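Local coordinates for attachment protein G3P (Enterobacteria phage Ike, PDB 4EO0) that probably attaches the tip of the filamentous phage to the host N-pilus, through the pilus-binding domain described here, as the first step of infection, at residues N46-S51 with A97-D102; A50-V55 with F72-G77. One frame throughout, in Å; residues are numbered along the deposited sequence. Where two conformers were deposited one is given.

Contact 1: residues N46-S51 with A97-D102; sequences NDAKAS and AQVEGD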
loop_
_atom_site.group_PDB
_atom_site.type_symbol
_atom_site.label_atom_id
_atom_site.label_comp_id
_atom_site.label_asym_id
_atom_site.label_seq_id
_atom_site.Cartn_x
_atom_site.Cartn_y
_atom_site.Cartn_z
ATOM N N ASN A 46 3.648 0.489 -3.563
ATOM C CA ASN A 46 3.209 0.382 -4.961
ATOM C C ASN A 46 2.034 -0.560 -5.073
ATOM O O ASN A 46 1.137 -0.301 -5.867
ATOM C CB ASN A 46 4.358 -0.098 -5.831
ATOM C CG ASN A 46 5.433 0.938 -5.979
ATOM O OD1 ASN A 46 5.200 2.143 -5.843
ATOM N ND2 ASN A 46 6.625 0.490 -6.295
ATOM N N ASP A 47 2.022 -1.643 -4.273
ATOM C CA ASP A 47 0.904 -2.578 -4.245
ATOM C C ASP A 47 -0.361 -1.877 -3.741
ATOM O O ASP A 47 -1.441 -2.077 -4.302
ATOM C CB ASP A 47 1.212 -3.805 -3.351
ATOM C CG ASP A 47 2.160 -4.865 -3.915
ATOM O OD1 ASP A 47 2.556 -4.754 -5.101
ATOM O OD2 ASP A 47 2.493 -5.806 -3.175
ATOM N N ALA A 48 -0.218 -1.050 -2.702
ATOM C CA ALA A 48 -1.331 -0.274 -2.093
ATOM C C ALA A 48 -1.954 0.657 -3.162
ATOM O O ALA A 48 -3.193 0.721 -3.303
ATOM C CB ALA A 48 -0.783 0.558 -0.904
ATOM N N LYS A 49 -1.094 1.341 -3.940
ATOM C CA LYS A 49 -1.506 2.240 -5.029
ATOM C C LYS A 49 -2.225 1.483 -6.157
ATOM O O LYS A 49 -3.255 1.955 -6.651
ATOM C CB LYS A 49 -0.305 3.029 -5.567
ATOM C CG LYS A 49 0.262 3.988 -4.545
ATOM C CD LYS A 49 1.514 4.623 -5.076
ATOM C CE LYS A 49 2.020 5.674 -4.121
ATOM N NZ LYS A 49 3.309 6.245 -4.597
ATOM N N ALA A 50 -1.718 0.279 -6.519
ATOM C CA ALA A 50 -2.325 -0.568 -7.538
ATOM C C ALA A 50 -3.650 -1.105 -7.053
ATOM O O ALA A 50 -4.564 -1.237 -7.864
ATOM C CB ALA A 50 -1.389 -1.710 -7.924
ATOM N N SER A 51 -3.786 -1.373 -5.725
ATOM C CA SER A 51 -5.037 -1.827 -5.137
ATOM C C SER A 51 -6.107 -0.738 -5.230
ATOM O O SER A 51 -7.244 -1.068 -5.580
ATOM C CB SER A 51 -4.836 -2.273 -3.688
ATOM O OG SER A 51 -6.074 -2.665 -3.096
ATOM N N ALA A 97 1.575 -1.160 4.367
ATOM C CA ALA A 97 1.766 0.128 3.686
ATOM C C ALA A 97 0.348 0.554 3.331
ATOM O O ALA A 97 -0.360 -0.179 2.649
ATOM C CB ALA A 97 2.595 -0.058 2.410
ATOM N N GLN A 98 -0.084 1.690 3.852
ATOM C CA GLN A 98 -1.421 2.209 3.560
ATOM C C GLN A 98 -1.318 3.475 2.740
ATOM O O GLN A 98 -0.573 4.395 3.098
ATOM C CB GLN A 98 -2.230 2.486 4.833
ATOM C CG GLN A 98 -2.795 1.216 5.488
ATOM C CD GLN A 98 -3.443 1.456 6.815
ATOM O OE1 GLN A 98 -3.685 2.598 7.235
ATOM N NE2 GLN A 98 -3.813 0.379 7.479
ATOM N N VAL A 99 -2.061 3.525 1.621
ATOM C CA VAL A 99 -2.135 4.738 0.811
ATOM C C VAL A 99 -3.567 5.295 0.877
ATOM O O VAL A 99 -4.557 4.519 0.871
ATOM C CB VAL A 99 -1.600 4.551 -0.646
ATOM C CG1 VAL A 99 -2.603 3.815 -1.557
ATOM C CG2 VAL A 99 -1.210 5.911 -1.263
ATOM N N GLU A 100 -3.695 6.626 0.846
ATOM C CA GLU A 100 -5.034 7.204 0.740
ATOM C C GLU A 100 -5.443 7.192 -0.729
ATOM O O GLU A 100 -4.649 7.571 -1.583
ATOM C CB GLU A 100 -5.081 8.654 1.284
ATOM C CG GLU A 100 -4.890 8.826 2.793
ATOM C CD GLU A 100 -5.108 10.247 3.269
ATOM O OE1 GLU A 100 -5.076 11.170 2.423
ATOM O OE2 GLU A 100 -5.320 10.445 4.487
ATOM N N GLY A 101 -6.651 6.716 -1.015
ATOM C CA GLY A 101 -7.231 6.682 -2.358
ATOM C C GLY A 101 -8.544 7.425 -2.269
ATOM O O GLY A 101 -9.448 6.989 -1.565
ATOM N N ASP A 102 -8.635 8.575 -2.946
ATOM C CA ASP A 102 -9.787 9.457 -2.949
ATOM C C ASP A 102 -10.452 9.392 -4.312
ATOM O O ASP A 102 -9.906 9.874 -5.307
ATOM C CB ASP A 102 -9.292 10.880 -2.687
ATOM C CG ASP A 102 -10.381 11.903 -2.446
ATOM O OD1 ASP A 102 -11.577 11.508 -2.417
ATOM O OD2 ASP A 102 -10.043 13.089 -2.256
#
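A48 and V99 form the centre of a helix-on-sheet contact in the pilus-binding domain, where helix 38-66 lies against the antiparallel sheet at strand 94-106. The axes of helix 46-51 and strand 97-99 pass 7.4 Å apart at 39°, with A48 facing V99 where the two backbones come nearest. A48 points at the strand, and its CB rests 3.8 Å from V99 CG1. A48 CB also stands 3.7 Å from A97 O. V99 CG1 lies between its own backbone N and carbonyl carbon (chi1 77°), which carries it past the A48 methyl to the helix backbone, 3.6 Å from A48 C. This tight part is buried, with Y12 and C80 also touching V99. The looser side is K49, partly exposed at the edge. Its chain crosses the V99 side chain at about a right angle, and beyond CG it runs extended, taking NZ to a hydrogen bond with the backbone O of D78. Of the lysine side chain, the aliphatic base does the touching, K49 CG lying 4.1 Å from V99 CG2.

Contact 2: residues A50-V55 with F72-G77; sequences ASAQNV and FRLVTG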
loop_
_atom_site.group_PDB
_atom_site.type_symbol
_atom_site.label_atom_id
_atom_site.label_comp_id
_atom_site.label_asym_id
_atom_site.label_seq_id
_atom_site.Cartn_x
_atom_site.Cartn_y
_atom_site.Cartn_z
ATOM N N ALA A 50 -1.718 0.279 -6.519
ATOM C CA ALA A 50 -2.325 -0.568 -7.538
ATOM C C ALA A 50 -3.650 -1.105 -7.053
ATOM O O ALA A 50 -4.564 -1.237 -7.864
ATOM C CB ALA A 50 -1.389 -1.710 -7.924
ATOM N N SER A 51 -3.786 -1.373 -5.725
ATOM C CA SER A 51 -5.037 -1.827 -5.137
ATOM C C SER A 51 -6.107 -0.738 -5.230
ATOM O O SER A 51 -7.244 -1.068 -5.580
ATOM C CB SER A 51 -4.836 -2.273 -3.688
ATOM O OG SER A 51 -6.074 -2.665 -3.096
ATOM N N ALA A 52 -5.729 0.540 -4.975
ATOM C CA ALA A 52 -6.608 1.726 -5.051
ATOM C C ALA A 52 -7.101 1.870 -6.489
ATOM O O ALA A 52 -8.293 2.082 -6.710
ATOM C CB ALA A 52 -5.829 2.978 -4.628
ATOM N N GLN A 53 -6.203 1.686 -7.457
ATOM C CA GLN A 53 -6.567 1.790 -8.866
ATOM C C GLN A 53 -7.513 0.689 -9.266
ATOM O O GLN A 53 -8.493 0.942 -9.992
ATOM C CB GLN A 53 -5.295 1.783 -9.747
ATOM C CG GLN A 53 -5.578 1.994 -11.240
ATOM C CD GLN A 53 -6.167 3.355 -11.551
ATOM O OE1 GLN A 53 -5.686 4.401 -11.095
ATOM N NE2 GLN A 53 -7.218 3.366 -12.353
ATOM N N ASN A 54 -7.250 -0.529 -8.783
ATOM C CA ASN A 54 -8.057 -1.713 -9.076
ATOM C C ASN A 54 -9.505 -1.503 -8.598
ATOM O O ASN A 54 -10.450 -1.808 -9.313
ATOM C CB ASN A 54 -7.425 -2.923 -8.387
ATOM C CG ASN A 54 -7.931 -4.260 -8.833
ATOM O OD1 ASN A 54 -9.122 -4.567 -8.759
ATOM N ND2 ASN A 54 -7.011 -5.135 -9.195
ATOM N N VAL A 55 -9.649 -0.974 -7.389
ATOM C CA VAL A 55 -10.952 -0.692 -6.780
ATOM C C VAL A 55 -11.641 0.396 -7.596
ATOM O O VAL A 55 -12.811 0.224 -7.940
ATOM C CB VAL A 55 -10.864 -0.353 -5.274
ATOM C CG1 VAL A 55 -12.194 0.209 -4.744
ATOM C CG2 VAL A 55 -10.473 -1.592 -4.493
ATOM N N PHE A 72 -14.523 11.071 -13.797
ATOM C CA PHE A 72 -14.110 10.562 -12.497
ATOM C C PHE A 72 -12.627 10.388 -12.463
ATOM O O PHE A 72 -11.990 10.212 -13.513
ATOM C CB PHE A 72 -14.794 9.201 -12.185
ATOM C CG PHE A 72 -16.279 9.238 -12.422
ATOM C CD1 PHE A 72 -17.132 9.841 -11.502
ATOM C CD2 PHE A 72 -16.817 8.767 -13.611
ATOM C CE1 PHE A 72 -18.487 9.993 -11.786
ATOM C CE2 PHE A 72 -18.172 8.903 -13.881
ATOM C CZ PHE A 72 -18.999 9.490 -12.956
ATOM N N ARG A 73 -12.056 10.477 -11.259
ATOM C CA ARG A 73 -10.642 10.247 -11.079
ATOM C C ARG A 73 -10.355 9.699 -9.725
ATOM O O ARG A 73 -11.119 9.907 -8.779
ATOM C CB ARG A 73 -9.802 11.502 -11.382
ATOM C CG ARG A 73 -9.881 12.547 -10.296
ATOM C CD ARG A 73 -9.134 13.796 -10.653
ATOM N NE ARG A 73 -9.087 14.666 -9.490
ATOM C CZ ARG A 73 -8.442 15.823 -9.434
ATOM N NH1 ARG A 73 -7.812 16.295 -10.507
ATOM N NH2 ARG A 73 -8.459 16.541 -8.321
ATOM N N LEU A 74 -9.196 9.064 -9.621
ATOM C CA LEU A 74 -8.667 8.583 -8.361
ATOM C C LEU A 74 -7.448 9.442 -8.027
ATOM O O LEU A 74 -6.512 9.555 -8.833
ATOM C CB LEU A 74 -8.288 7.101 -8.475
ATOM C CG LEU A 74 -7.502 6.526 -7.301
ATOM C CD1 LEU A 74 -8.364 6.385 -6.026
ATOM C CD2 LEU A 74 -6.924 5.210 -7.679
ATOM N N VAL A 75 -7.463 10.064 -6.847
ATOM C CA VAL A 75 -6.328 10.844 -6.398
ATOM C C VAL A 75 -5.689 9.989 -5.316
ATOM O O VAL A 75 -6.320 9.747 -4.284
ATOM C CB VAL A 75 -6.688 12.267 -5.871
ATOM C CG1 VAL A 75 -5.445 12.975 -5.307
ATOM C CG2 VAL A 75 -7.325 13.116 -6.959
ATOM N N THR A 76 -4.450 9.511 -5.553
ATOM C CA THR A 76 -3.734 8.643 -4.620
ATOM C C THR A 76 -2.651 9.456 -3.915
ATOM O O THR A 76 -1.994 10.256 -4.576
ATOM C CB THR A 76 -3.129 7.446 -5.388
ATOM O OG1 THR A 76 -4.114 6.838 -6.231
ATOM C CG2 THR A 76 -2.563 6.390 -4.476
ATOM N N GLY A 77 -2.456 9.209 -2.625
ATOM C CA GLY A 77 -1.395 9.870 -1.884
ATOM C C GLY A 77 -0.061 9.542 -2.533
ATOM O O GLY A 77 0.073 8.498 -3.178
#
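This is a small van der Waals contact between helix and sheet, in which one leucine of strand 72-76 inserts a methyl against the long helix 38-66. It sits about 11 Å from the centre of the chain, measured between centres, and is partly buried; the strand pairs antiparallel with strand 94-106 in the sheet that the helix packs on. L74 dominates its side of the contact. With CG anti to the backbone N (chi1 170°) the side chain reaches to the helix, and CD2 is the methyl that touches it. That methyl lies over the peptide joining A52 to Q53: L74 CD2 is 3.5 Å from A52 O and 3.6 Å from Q53 N. It also meets the A52 methyl alongside, with A52 CB 3.9 Å from L74 CD2. A52 is buried, and Y12 of strand 12-24 touches it as well, while F56, further along the helix, packs on L74. T76, two residues on from the leucine, packs on K49 and V99 instead. Q53 is partly exposed at the edge of the contact. Its first torsion sends CG anti to the backbone N (chi1 -176°), and the bend at chi2 (64°) folds the chain back, bringing the amide end nearer to the strand than the CB direction alone would suggest. NE2 of this amide is hydrogen-bonded to OD1 of N57, one turn further along, which ties that end to the helix itself. The other arm of the amide meets the strand by van der Waals contact: Q53 OE1 lies 3.7 Å from L74 CD2.

Contacts 1 and 2 are successive steps along one face of helix 38-66, their centres about 7 Å apart, and they share A50 and S51. The helix segments come first in the chain, followed by strand 72-76 and then strand 94-106, which are antiparallel neighbours in the sheet. Backbone pairing joins the two strand segments, with probable hydrogen bonds from V75 N to D102 O and from G77 N to E100 O. Side chains join them too: V99 CG2 lies 3.5 Å from T76 CG2. Contact 1 is near the centre of the chain and contact 2 further out; a single helix thus packs against both strands of this elongated pilus-binding domain.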